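Local coordinates for tylactone synthase starter module and modules 1 & 2 (Streptomyces fradiae, PDB 2Z5L), which probably reduces the beta-keto group of the growing polyketide chain during tylosin assembly, with its ketoreductase domain setting the chirality of the resulting alcohol, at residues Ala399-Tyr404 against Ala442-Leu447. Numbering follows the deposited sequence.
Sequences AGQGAY and AGEESL
Gln401 places CG beside its backbone N and then runs straight on, whereas Glu444 starts from the same kind of first torsion but bends at chi2 (56°), and the two side chains cross at about a right angle. The setting is the Rossmann-type fold of a short-chain dehydrogenase/reductase, and the contact illustrates how one glutamine can bridge two helix beginnings. Gln401 occupies the N-cap position of helix 402-419, which carries Tyr404 and Asn408 with the YxxxN spacing of polyketide synthase ketoreductases. Helix 442-450, across from it, follows strand 426-430 and is consistent with the lid helix of such reductases.

Gly443 supplies the packing surface. With no side chain in the way, the flat amide of Gln401 comes up against the backbone of the helix, CD lying 3.6 Å from Gly443 CA and OE1 3.7 Å from that same CA.

Each end of the amide has further partners. OE1 accepts a hydrogen bond from Asn398 ND2, which also reaches Gly443 O and thus ties both segments together. NE2 gives hydrogen bonds to Asp347 O and to Glu444, so the rotation of this buried amide is well defined. Glu444 divides its carboxylate similarly: the bend turns it back toward the start of its own helix, where OE1 accepts from Gly441 N, leaving OE2 for the glutamine. Amide and carboxylate planes stand 70° apart. The bond from Gln401 NE2 to Glu444 OE2, 3.1 Å long and bent to 140°, arrives on the syn side of the carboxylate, tilted out of its plane.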
loop_
_atom_site.group_PDB
_atom_site.type_symbol
_atom_site.label_atom_id
_atom_site.label_comp_id
_atom_site.label_asym_id
_atom_site.label_seq_id
_atom_site.Cartn_x
_atom_site.Cartn_y
_atom_site.Cartn_z
ATOM N N ALA A 399 10.008 -4.779 5.724
ATOM C CA ALA A 399 11.007 -3.837 6.219
ATOM C C ALA A 399 11.844 -3.130 5.150
ATOM O O ALA A 399 12.123 -3.689 4.089
ATOM C CB ALA A 399 11.942 -4.551 7.209
ATOM N N GLY A 400 12.261 -1.902 5.455
ATOM C CA GLY A 400 13.077 -1.138 4.534
ATOM C C GLY A 400 12.326 -0.524 3.372
ATOM O O GLY A 400 12.932 0.192 2.586
ATOM N N GLN A 401 11.027 -0.793 3.240
ATOM C CA GLN A 401 10.266 -0.226 2.128
ATOM C C GLN A 401 8.978 0.493 2.581
ATOM O O GLN A 401 7.879 0.263 2.035
ATOM C CB GLN A 401 9.940 -1.328 1.118
ATOM C CG GLN A 401 11.164 -1.977 0.529
ATOM C CD GLN A 401 10.795 -3.021 -0.482
ATOM O OE1 GLN A 401 10.160 -4.034 -0.154
ATOM N NE2 GLN A 401 11.176 -2.782 -1.736
ATOM N N GLY A 402 9.117 1.353 3.584
ATOM C CA GLY A 402 7.971 2.082 4.109
ATOM C C GLY A 402 7.369 3.047 3.100
ATOM O O GLY A 402 6.151 3.169 2.995
ATOM N N ALA A 403 8.215 3.726 2.336
ATOM C CA ALA A 403 7.714 4.698 1.376
ATOM C C ALA A 403 7.078 3.953 0.226
ATOM O O ALA A 403 6.091 4.400 -0.364
ATOM C CB ALA A 403 8.860 5.589 0.876
ATOM N N TYR A 404 7.641 2.798 -0.096
ATOM C CA TYR A 404 7.104 1.993 -1.188
ATOM C C TYR A 404 5.751 1.370 -0.809
ATOM O O TYR A 404 4.853 1.221 -1.651
ATOM C CB TYR A 404 8.105 0.897 -1.565
ATOM C CG TYR A 404 7.850 0.269 -2.912
ATOM C CD1 TYR A 404 7.858 1.045 -4.076
ATOM C CD2 TYR A 404 7.672 -1.112 -3.040
ATOM C CE1 TYR A 404 7.711 0.467 -5.327
ATOM C CE2 TYR A 404 7.524 -1.702 -4.285
ATOM C CZ TYR A 404 7.548 -0.906 -5.426
ATOM O OH TYR A 404 7.446 -1.476 -6.671
ATOM N N ALA A 442 17.659 -4.219 -1.209
ATOM C CA ALA A 442 17.516 -4.726 0.147
ATOM C C ALA A 442 16.100 -5.253 0.390
ATOM O O ALA A 442 15.920 -6.289 1.033
ATOM C CB ALA A 442 17.864 -3.622 1.179
ATOM N N GLY A 443 15.095 -4.550 -0.123
ATOM C CA GLY A 443 13.719 -4.985 0.070
ATOM C C GLY A 443 13.373 -6.346 -0.528
ATOM O O GLY A 443 12.762 -7.189 0.139
ATOM N N GLU A 444 13.740 -6.566 -1.785
ATOM C CA GLU A 444 13.458 -7.838 -2.432
ATOM C C GLU A 444 14.266 -8.918 -1.706
ATOM O O GLU A 444 13.788 -10.035 -1.506
ATOM C CB GLU A 444 13.851 -7.781 -3.914
ATOM C CG GLU A 444 13.025 -6.786 -4.763
ATOM C CD GLU A 444 13.071 -5.371 -4.214
ATOM O OE1 GLU A 444 14.185 -4.821 -4.009
ATOM O OE2 GLU A 444 11.988 -4.798 -3.987
ATOM N N GLU A 445 15.484 -8.557 -1.310
ATOM C CA GLU A 445 16.381 -9.460 -0.594
ATOM C C GLU A 445 15.747 -9.941 0.715
ATOM O O GLU A 445 15.931 -11.088 1.115
ATOM C CB GLU A 445 17.713 -8.759 -0.299
ATOM C CG GLU A 445 18.601 -8.588 -1.519
ATOM C CD GLU A 445 19.813 -7.714 -1.254
ATOM O OE1 GLU A 445 20.278 -7.650 -0.092
ATOM O OE2 GLU A 445 20.319 -7.095 -2.211
ATOM N N SER A 446 15.001 -9.062 1.377
ATOM C CA SER A 446 14.355 -9.428 2.623
ATOM C C SER A 446 13.192 -10.370 2.389
ATOM O O SER A 446 13.034 -11.357 3.111
ATOM C CB SER A 446 13.856 -8.199 3.365
ATOM O OG SER A 446 13.086 -8.584 4.491
ATOM N N LEU A 447 12.372 -10.064 1.388
ATOM C CA LEU A 447 11.217 -10.894 1.049
ATOM C C LEU A 447 11.671 -12.281 0.620
ATOM O O LEU A 447 10.997 -13.272 0.875
ATOM C CB LEU A 447 10.427 -10.266 -0.100
ATOM C CG LEU A 447 9.616 -9.007 0.175
ATOM C CD1 LEU A 447 9.038 -8.472 -1.136
ATOM C CD2 LEU A 447 8.517 -9.324 1.164
#